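Pyridoxal kinase (Entamoeba histolytica, PDB 4S1H) probably phosphorylates pyridoxal with ATP to give pyridoxal 5'-phosphate, and binds ADP and magnesium. Local coordinates at residues Phe84-Lys98 and Thr122-Tyr136. Sequence-based numbering, arbitrary orientation.
Sequences FPSSDLVYETINRVK and TKSEVQDSMKELIKY
Glu-125 reaches across to Ser-87 with a hydrogen bond. The backbone N-H of Ser-87 points to Glu-125 OE2 at 3.0 Å and almost straight (171°), meeting the oxygen from above the carboxylate plane. With OE2 also linked through a water to Asp-88 N, the carboxylate sits by the N-terminal end of helix 87-98, which would be expected to favour its negative charge. Lys-123 adds a weak salt bridge to the same oxygen.

Apolar side chains carry most of the remaining contact. Leu-133 enters as a knob among Val-90, Thr-93, Ile-94 and Val-97. Its CD1 lies 3.6 Å from Ile-94 CG1, the two side chains running alongside in opposite senses, while Leu-133 CD2 meets Phe-84 CE2 at 3.9 Å. With CG anti to the carbonyl carbon (chi1 -58°), Tyr-136 brings CE2 to 3.6 Å from Ile-94 CG2 and CE1 against Lys-98 CG.

A CH-pi contact sets Ser-129 CB over one face of Tyr-91. Ser-129 OG, packed on Val-90 CB, hydrogen-bonds to Val-126 O of its own helix.

Nearly parallel (11°), the helix axes approach to 8.9 Å; these are helices of successive beta-alpha-beta units joining parallel strands 78-81, 107-110 and 139-140, consistent with the ribokinase-like fold.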
ATOM      1  N   PHE A  84       5.934  11.932  10.131  1.00 16.25           N
ATOM      2  CA  PHE A  84       6.498  12.940   9.249  1.00 16.16           C
ATOM      3  C   PHE A  84       8.011  13.032   9.460  1.00 18.09           C
ATOM      4  O   PHE A  84       8.479  13.070  10.603  1.00 17.94           O
ATOM      5  CB  PHE A  84       5.883  14.298   9.514  1.00 17.08           C
ATOM      6  CG  PHE A  84       4.426  14.371   9.236  1.00 15.74           C
ATOM      7  CD1 PHE A  84       3.956  14.760   7.997  1.00 17.61           C
ATOM      8  CD2 PHE A  84       3.508  14.148  10.263  1.00 16.21           C
ATOM      9  CE1 PHE A  84       2.601  14.856   7.772  1.00 19.89           C
ATOM     10  CE2 PHE A  84       2.151  14.277  10.047  1.00 15.94           C
ATOM     11  CZ  PHE A  84       1.692  14.627   8.796  1.00 17.28           C
ATOM     12  N   PRO A  85       8.787  13.082   8.381  1.00 19.03           N
ATOM     13  CA  PRO A  85      10.243  13.181   8.518  1.00 23.90           C
ATOM     14  C   PRO A  85      10.736  14.604   8.798  1.00 28.89           C
ATOM     15  O   PRO A  85      11.870  14.767   9.263  1.00 26.70           O
ATOM     16  CB  PRO A  85      10.758  12.668   7.154  1.00 22.54           C
ATOM     17  CG  PRO A  85       9.692  13.022   6.204  1.00 19.73           C
ATOM     18  CD  PRO A  85       8.406  12.866   6.964  1.00 17.82           C
ATOM     19  N   SER A  86       9.895  15.609   8.552  1.00 19.48           N
ATOM     20  CA  SER A  86      10.292  17.006   8.624  1.00 20.03           C
ATOM     21  C   SER A  86       9.106  17.895   8.943  1.00 21.46           C
ATOM     22  O   SER A  86       7.970  17.563   8.588  1.00 19.32           O
ATOM     23  CB  SER A  86      10.939  17.447   7.297  1.00 22.32           C
ATOM     24  OG  SER A  86      10.110  17.141   6.178  1.00 24.73           O
ATOM     25  N   SER A  87       9.368  19.006   9.633  1.00 19.49           N
ATOM     26  CA  SER A  87       8.308  19.904  10.077  1.00 22.02           C
ATOM     27  C   SER A  87       7.588  20.616   8.919  1.00 20.11           C
ATOM     28  O   SER A  87       6.417  20.951   9.051  1.00 18.89           O
ATOM     29  CB  SER A  87       8.832  20.943  11.058  1.00 23.69           C
ATOM     30  OG  SER A  87       9.903  21.644  10.487  1.00 25.25           O
ATOM     31  N   ASP A  88       8.270  20.878   7.822  1.00 20.00           N
ATOM     32  CA  ASP A  88       7.596  21.545   6.688  1.00 19.86           C
ATOM     33  C   ASP A  88       6.338  20.814   6.234  1.00 19.46           C
ATOM     34  O   ASP A  88       5.320  21.441   5.923  1.00 18.68           O
ATOM     35  CB  ASP A  88       8.569  21.841   5.529  1.00 23.66           C
ATOM     36  CG  ASP A  88       9.314  20.601   5.007  1.00 21.87           C
ATOM     37  OD1 ASP A  88       9.104  19.474   5.510  1.00 23.16           O
ATOM     38  OD2 ASP A  88      10.162  20.773   4.090  1.00 25.28           O
ATOM     39  N   LEU A  89       6.411  19.483   6.221  1.00 18.66           N
ATOM     40  CA  LEU A  89       5.278  18.649   5.788  1.00 17.76           C
ATOM     41  C   LEU A  89       4.177  18.726   6.849  1.00 17.11           C
ATOM     42  O   LEU A  89       3.001  18.644   6.518  1.00 17.35           O
ATOM     43  CB  LEU A  89       5.688  17.192   5.554  1.00 17.95           C
ATOM     44  CG  LEU A  89       6.774  16.923   4.499  1.00 22.02           C
ATOM     45  CD1 LEU A  89       7.173  15.456   4.567  1.00 25.19           C
ATOM     46  CD2 LEU A  89       6.293  17.326   3.127  1.00 23.08           C
ATOM     47  N   VAL A  90       4.540  18.887   8.116  1.00 16.43           N
ATOM     48  CA  VAL A  90       3.541  18.979   9.150  1.00 16.52           C
ATOM     49  C   VAL A  90       2.750  20.277   9.004  1.00 16.96           C
ATOM     50  O   VAL A  90       1.527  20.257   9.108  1.00 19.92           O
ATOM     51  CB  VAL A  90       4.162  18.885  10.569  1.00 16.39           C
ATOM     52  CG1 VAL A  90       3.096  19.037  11.657  1.00 16.25           C
ATOM     53  CG2 VAL A  90       4.898  17.557  10.747  1.00 16.03           C
ATOM     54  N   TYR A  91       3.454  21.397   8.838  1.00 17.56           N
ATOM     55  CA  TYR A  91       2.786  22.695   8.704  1.00 18.72           C
ATOM     56  C   TYR A  91       1.920  22.725   7.444  1.00 19.21           C
ATOM     57  O   TYR A  91       0.807  23.221   7.491  1.00 21.36           O
ATOM     58  CB  TYR A  91       3.765  23.864   8.759  1.00 19.37           C
ATOM     59  CG  TYR A  91       4.341  24.068  10.152  1.00 20.66           C
ATOM     60  CD1 TYR A  91       3.513  24.330  11.216  1.00 26.29           C
ATOM     61  CD2 TYR A  91       5.705  23.956  10.378  1.00 23.09           C
ATOM     62  CE1 TYR A  91       4.022  24.508  12.498  1.00 26.28           C
ATOM     63  CE2 TYR A  91       6.226  24.137  11.650  1.00 28.03           C
ATOM     64  CZ  TYR A  91       5.371  24.404  12.694  1.00 26.23           C
ATOM     65  OH  TYR A  91       5.843  24.565  13.979  1.00 35.04           O
ATOM     66  N   GLU A  92       2.392  22.133   6.354  1.00 18.07           N
ATOM     67  CA  GLU A  92       1.554  22.051   5.155  1.00 19.51           C
ATOM     68  C   GLU A  92       0.314  21.179   5.370  1.00 19.45           C
ATOM     69  O   GLU A  92      -0.798  21.557   4.963  1.00 18.72           O
ATOM     70  CB  GLU A  92       2.347  21.524   3.991  1.00 19.89           C
ATOM     71  CG  GLU A  92       1.572  21.443   2.676  1.00 23.06           C
ATOM     72  CD  GLU A  92       0.895  22.733   2.241  1.00 34.26           C
ATOM     73  OE1 GLU A  92       1.225  23.857   2.726  1.00 36.37           O
ATOM     74  OE2 GLU A  92       0.007  22.607   1.366  1.00 29.08           O
ATOM     75  N   THR A  93       0.487  20.066   6.072  1.00 18.59           N
ATOM     76  CA  THR A  93      -0.631  19.221   6.438  1.00 17.23           C
ATOM     77  C   THR A  93      -1.655  20.000   7.262  1.00 17.41           C
ATOM     78  O   THR A  93      -2.856  19.827   7.069  1.00 17.45           O
ATOM     79  CB  THR A  93      -0.162  17.977   7.180  1.00 17.23           C
ATOM     80  OG1 THR A  93       0.577  17.149   6.270  1.00 18.62           O
ATOM     81  CG2 THR A  93      -1.332  17.192   7.756  1.00 18.70           C
ATOM     82  N   ILE A  94      -1.208  20.823   8.207  1.00 17.08           N
ATOM     83  CA  ILE A  94      -2.137  21.656   8.984  1.00 19.15           C
ATOM     84  C   ILE A  94      -3.015  22.475   8.039  1.00 22.28           C
ATOM     85  O   ILE A  94      -4.210  22.538   8.251  1.00 22.85           O
ATOM     86  CB  ILE A  94      -1.409  22.554  10.008  1.00 18.87           C
ATOM     87  CG1 ILE A  94      -0.879  21.708  11.182  1.00 20.69           C
ATOM     88  CG2 ILE A  94      -2.316  23.658  10.546  1.00 22.39           C
ATOM     89  CD1 ILE A  94       0.163  22.417  12.011  1.00 20.06           C
ATOM     90  N   ASN A  95      -2.413  23.087   7.015  1.00 21.14           N
ATOM     91  CA  ASN A  95      -3.186  23.855   6.037  1.00 20.90           C
ATOM     92  C   ASN A  95      -4.229  22.994   5.362  1.00 19.17           C
ATOM     93  O   ASN A  95      -5.357  23.434   5.196  1.00 21.16           O
ATOM     94  CB  ASN A  95      -2.291  24.475   4.978  1.00 20.38           C
ATOM     95  CG  ASN A  95      -1.323  25.494   5.527  1.00 24.44           C
ATOM     96  OD1 ASN A  95      -1.608  26.193   6.486  1.00 28.14           O
ATOM     97  ND2 ASN A  95      -0.158  25.593   4.878  1.00 28.00           N
ATOM     98  N   ARG A  96      -3.842  21.786   4.976  1.00 18.36           N
ATOM     99  CA  ARG A  96      -4.748  20.868   4.252  1.00 18.36           C
ATOM    100  C   ARG A  96      -5.850  20.374   5.176  1.00 20.19           C
ATOM    101  O   ARG A  96      -7.004  20.350   4.779  1.00 19.08           O
ATOM    102  CB  ARG A  96      -3.982  19.686   3.698  1.00 19.10           C
ATOM    103  CG  ARG A  96      -2.893  20.068   2.703  1.00 20.86           C
ATOM    104  CD  ARG A  96      -3.408  20.780   1.478  1.00 22.44           C
ATOM    105  NE  ARG A  96      -2.292  21.264   0.644  1.00 22.66           N
ATOM    106  CZ  ARG A  96      -2.351  21.484  -0.660  1.00 25.72           C
ATOM    107  NH1 ARG A  96      -3.474  21.267  -1.326  1.00 22.56           N
ATOM    108  NH2 ARG A  96      -1.268  21.928  -1.309  1.00 28.84           N
ATOM    109  N   VAL A  97      -5.514  20.119   6.452  1.00 18.16           N
ATOM    110  CA  VAL A  97      -6.508  19.714   7.459  1.00 19.93           C
ATOM    111  C   VAL A  97      -7.585  20.745   7.679  1.00 20.40           C
ATOM    112  O   VAL A  97      -8.785  20.416   7.712  1.00 22.29           O
ATOM    113  CB  VAL A  97      -5.846  19.431   8.819  1.00 19.20           C
ATOM    114  CG1 VAL A  97      -6.886  19.270   9.945  1.00 24.14           C
ATOM    115  CG2 VAL A  97      -4.975  18.204   8.725  1.00 21.16           C
ATOM    116  N   LYS A  98      -7.162  21.990   7.863  1.00 22.20           N
ATOM    117  CA  LYS A  98      -8.074  23.094   8.016  1.00 27.71           C
ATOM    118  C   LYS A  98      -9.025  23.182   6.829  1.00 24.11           C
ATOM    119  O   LYS A  98     -10.220  23.332   7.025  1.00 27.99           O
ATOM    120  CB  LYS A  98      -7.332  24.421   8.202  1.00 28.46           C
ATOM    121  CG  LYS A  98      -6.745  24.569   9.596  1.00 32.33           C
ATOM    122  CD  LYS A  98      -6.324  25.995   9.918  1.00 48.54           C
ATOM    123  CE  LYS A  98      -5.022  26.361   9.230  1.00 43.46           C
ATOM    124  NZ  LYS A  98      -4.684  27.790   9.469  1.00 45.58           N
ATOM    125  N   THR A 122      12.333  11.410  16.014  1.00 50.84           N
ATOM    126  CA  THR A 122      12.323  12.556  15.159  1.00 63.34           C
ATOM    127  C   THR A 122      13.199  13.712  15.541  1.00 68.97           C
ATOM    128  O   THR A 122      13.462  13.999  16.675  1.00 63.14           O
ATOM    129  CB  THR A 122      10.908  13.097  14.997  1.00 57.22           C
ATOM    130  OG1 THR A 122      10.524  13.732  16.204  1.00 53.22           O
ATOM    131  CG2 THR A 122       9.933  11.983  14.651  1.00 36.09           C
ATOM    132  N   LYS A 123      13.603  14.402  14.511  1.00 70.62           N
ATOM    133  CA  LYS A 123      14.208  15.634  14.636  1.00 51.21           C
ATOM    134  C   LYS A 123      13.333  16.398  15.575  1.00 61.31           C
ATOM    135  O   LYS A 123      12.131  16.393  15.538  1.00 87.24           O
ATOM    136  CB  LYS A 123      14.262  16.285  13.264  1.00 92.25           C
ATOM    137  CG  LYS A 123      15.588  16.840  12.828  1.00 81.30           C
ATOM    138  CD  LYS A 123      15.498  17.452  11.398  1.00 99.73           C
ATOM    139  CE  LYS A 123      14.575  16.694  10.433  1.00 74.08           C
ATOM    140  NZ  LYS A 123      14.718  17.167   9.022  1.00 74.02           N
ATOM    141  N   SER A 124      13.978  17.043  16.465  1.00 52.70           N
ATOM    142  CA  SER A 124      13.323  18.002  17.413  1.00 47.88           C
ATOM    143  C   SER A 124      12.371  19.047  16.766  1.00 53.69           C
ATOM    144  O   SER A 124      11.396  19.506  17.392  1.00 39.02           O
ATOM    145  CB  SER A 124      14.357  18.748  18.239  1.00 60.37           C
ATOM    146  OG  SER A 124      13.704  19.503  19.236  1.00 52.42           O
ATOM    147  N   GLU A 125      12.666  19.438  15.523  1.00 60.75           N
ATOM    148  CA  GLU A 125      11.801  20.363  14.800  1.00 55.74           C
ATOM    149  C   GLU A 125      10.383  19.781  14.662  1.00 37.59           C
ATOM    150  O   GLU A 125       9.402  20.523  14.763  1.00 32.75           O
ATOM    151  CB  GLU A 125      12.389  20.727  13.423  1.00 59.52           C
ATOM    152  CG  GLU A 125      12.506  19.584  12.416  1.00 68.75           C
ATOM    153  CD  GLU A 125      12.874  20.051  11.021  1.00 84.73           C
ATOM    154  OE1 GLU A 125      13.712  20.971  10.877  1.00 63.51           O
ATOM    155  OE2 GLU A 125      12.315  19.476  10.063  1.00 34.05           O
ATOM    156  N   VAL A 126      10.295  18.463  14.429  1.00 28.88           N
ATOM    157  CA  VAL A 126       9.014  17.772  14.205  1.00 24.09           C
ATOM    158  C   VAL A 126       8.137  17.838  15.439  1.00 21.35           C
ATOM    159  O   VAL A 126       6.947  18.098  15.314  1.00 21.14           O
ATOM    160  CB  VAL A 126       9.183  16.285  13.736  1.00 25.26           C
ATOM    161  CG1 VAL A 126       7.868  15.523  13.776  1.00 28.26           C
ATOM    162  CG2 VAL A 126       9.750  16.231  12.332  1.00 35.58           C
ATOM    163  N   GLN A 127       8.734  17.670  16.631  1.00 24.51           N
ATOM    164  CA  GLN A 127       7.966  17.716  17.879  1.00 27.96           C
ATOM    165  C   GLN A 127       7.142  18.983  18.014  1.00 26.78           C
ATOM    166  O   GLN A 127       5.959  18.911  18.312  1.00 26.29           O
ATOM    167  CB  GLN A 127       8.817  17.545  19.151  1.00 30.69           C
ATOM    168  CG  GLN A 127       9.615  16.255  19.216  1.00 45.93           C
ATOM    169  CD  GLN A 127      10.452  16.183  20.483  1.00 46.25           C
ATOM    170  OE1 GLN A 127       9.932  16.362  21.578  1.00 48.12           O
ATOM    171  NE2 GLN A 127      11.740  15.914  20.341  1.00 65.93           N
ATOM    172  N   ASP A 128       7.768  20.144  17.822  1.00 25.41           N
ATOM    173  CA  ASP A 128       7.061  21.402  17.978  1.00 25.20           C
ATOM    174  C   ASP A 128       5.930  21.572  16.971  1.00 22.98           C
ATOM    175  O   ASP A 128       4.850  22.059  17.314  1.00 24.06           O
ATOM    176  CB  ASP A 128       8.032  22.587  17.906  1.00 31.53           C
ATOM    177  CG  ASP A 128       9.008  22.598  19.061  1.00 40.36           C
ATOM    178  OD1 ASP A 128       8.674  22.070  20.148  1.00 36.80           O
ATOM    179  OD2 ASP A 128      10.116  23.117  18.858  1.00 44.32           O
ATOM    180  N   SER A 129       6.154  21.136  15.727  1.00 20.53           N
ATOM    181  CA  SER A 129       5.116  21.228  14.718  1.00 20.99           C
ATOM    182  C   SER A 129       3.971  20.266  15.041  1.00 19.84           C
ATOM    183  O   SER A 129       2.812  20.596  14.829  1.00 19.31           O
ATOM    184  CB  SER A 129       5.687  20.999  13.303  1.00 20.18           C
ATOM    185  OG  SER A 129       6.103  19.668  13.094  1.00 22.02           O
ATOM    186  N   MET A 130       4.288  19.082  15.556  1.00 18.57           N
ATOM    187  CA  MET A 130       3.250  18.141  16.009  1.00 18.23           C
ATOM    188  C   MET A 130       2.393  18.704  17.147  1.00 19.68           C
ATOM    189  O   MET A 130       1.212  18.392  17.230  1.00 20.23           O
ATOM    190  CB  MET A 130       3.880  16.826  16.449  1.00 22.67           C
ATOM    191  CG  MET A 130       2.915  15.673  16.678  1.00 23.60           C
ATOM    192  SD  MET A 130       1.919  15.170  15.244  1.00 28.72           S
ATOM    193  CE  MET A 130       3.013  15.531  13.852  1.00 16.93           C
ATOM    194  N   LYS A 131       2.982  19.508  18.031  1.00 21.26           N
ATOM    195  CA  LYS A 131       2.202  20.154  19.087  1.00 19.83           C
ATOM    196  C   LYS A 131       1.108  21.042  18.526  1.00 20.87           C
ATOM    197  O   LYS A 131       0.053  21.218  19.177  1.00 20.45           O
ATOM    198  CB  LYS A 131       3.120  20.943  20.030  1.00 20.20           C
ATOM    199  CG  LYS A 131       4.047  20.102  20.880  1.00 25.31           C
ATOM    200  CD  LYS A 131       4.935  21.012  21.728  1.00 27.53           C
ATOM    201  CE  LYS A 131       5.727  20.235  22.761  1.00 46.29           C
ATOM    202  NZ  LYS A 131       6.366  21.152  23.744  1.00 48.22           N
ATOM    203  N   GLU A 132       1.323  21.577  17.314  1.00 20.36           N
ATOM    204  CA  GLU A 132       0.307  22.369  16.632  1.00 19.93           C
ATOM    205  C   GLU A 132      -0.683  21.504  15.885  1.00 19.26           C
ATOM    206  O   GLU A 132      -1.879  21.739  15.958  1.00 20.23           O
ATOM    207  CB  GLU A 132       0.948  23.404  15.699  1.00 24.79           C
ATOM    208  CG  GLU A 132       1.706  24.538  16.405  1.00 28.10           C
ATOM    209  CD  GLU A 132       0.887  25.275  17.470  1.00 35.20           C
ATOM    210  OE1 GLU A 132      -0.277  25.641  17.196  1.00 33.07           O
ATOM    211  OE2 GLU A 132       1.405  25.483  18.590  1.00 43.43           O
ATOM    212  N   LEU A 133      -0.194  20.481  15.196  1.00 17.10           N
ATOM    213  CA  LEU A 133      -1.098  19.587  14.465  1.00 16.35           C
ATOM    214  C   LEU A 133      -2.152  18.903  15.369  1.00 15.74           C
ATOM    215  O   LEU A 133      -3.301  18.806  15.017  1.00 15.60           O
ATOM    216  CB  LEU A 133      -0.294  18.517  13.693  1.00 16.87           C
ATOM    217  CG  LEU A 133      -1.115  17.557  12.826  1.00 18.16           C
ATOM    218  CD1 LEU A 133      -1.953  18.296  11.795  1.00 19.19           C
ATOM    219  CD2 LEU A 133      -0.200  16.561  12.150  1.00 19.18           C
ATOM    220  N   ILE A 134      -1.750  18.441  16.540  1.00 16.28           N
ATOM    221  CA  ILE A 134      -2.664  17.709  17.413  1.00 16.23           C
ATOM    222  C   ILE A 134      -3.881  18.542  17.821  1.00 17.21           C
ATOM    223  O   ILE A 134      -4.924  17.986  18.145  1.00 17.59           O
ATOM    224  CB  ILE A 134      -1.985  17.114  18.673  1.00 18.09           C
ATOM    225  CG1 ILE A 134      -1.281  18.190  19.519  1.00 20.10           C
ATOM    226  CG2 ILE A 134      -1.011  16.006  18.279  1.00 19.07           C
ATOM    227  CD1 ILE A 134      -0.878  17.741  20.909  1.00 22.37           C
ATOM    228  N   LYS A 135      -3.754  19.860  17.803  1.00 17.89           N
ATOM    229  CA  LYS A 135      -4.833  20.741  18.223  1.00 20.02           C
ATOM    230  C   LYS A 135      -6.034  20.680  17.296  1.00 19.25           C
ATOM    231  O   LYS A 135      -7.120  21.107  17.687  1.00 24.77           O
ATOM    232  CB  LYS A 135      -4.352  22.185  18.365  1.00 20.90           C
ATOM    233  CG  LYS A 135      -3.289  22.361  19.436  1.00 25.56           C
ATOM    234  CD  LYS A 135      -2.921  23.826  19.599  1.00 29.74           C
ATOM    235  CE  LYS A 135      -1.823  24.004  20.618  1.00 34.79           C
ATOM    236  NZ  LYS A 135      -1.401  25.429  20.651  1.00 60.04           N
ATOM    237  N   TYR A 136      -5.846  20.152  16.079  1.00 18.82           N
ATOM    238  CA  TYR A 136      -6.935  19.988  15.142  1.00 18.39           C
ATOM    239  C   TYR A 136      -7.615  18.613  15.213  1.00 19.24           C
ATOM    240  O   TYR A 136      -8.628  18.407  14.577  1.00 21.69           O
ATOM    241  CB  TYR A 136      -6.433  20.283  13.714  1.00 19.71           C
ATOM    242  CG  TYR A 136      -5.864  21.691  13.591  1.00 23.22           C
ATOM    243  CD1 TYR A 136      -6.689  22.792  13.320  1.00 32.19           C
ATOM    244  CD2 TYR A 136      -4.516  21.933  13.809  1.00 24.42           C
ATOM    245  CE1 TYR A 136      -6.171  24.079  13.233  1.00 36.56           C
ATOM    246  CE2 TYR A 136      -3.990  23.211  13.730  1.00 26.96           C
ATOM    247  CZ  TYR A 136      -4.814  24.285  13.445  1.00 40.69           C
ATOM    248  OH  TYR A 136      -4.263  25.552  13.364  1.00 51.26           O
TER
HETATM  249  O   HOH W   1      11.304  21.035   7.639  1.00 26.22           O
HETATM  250  O   HOH W   2       8.858  23.510  14.146  1.00 38.27           O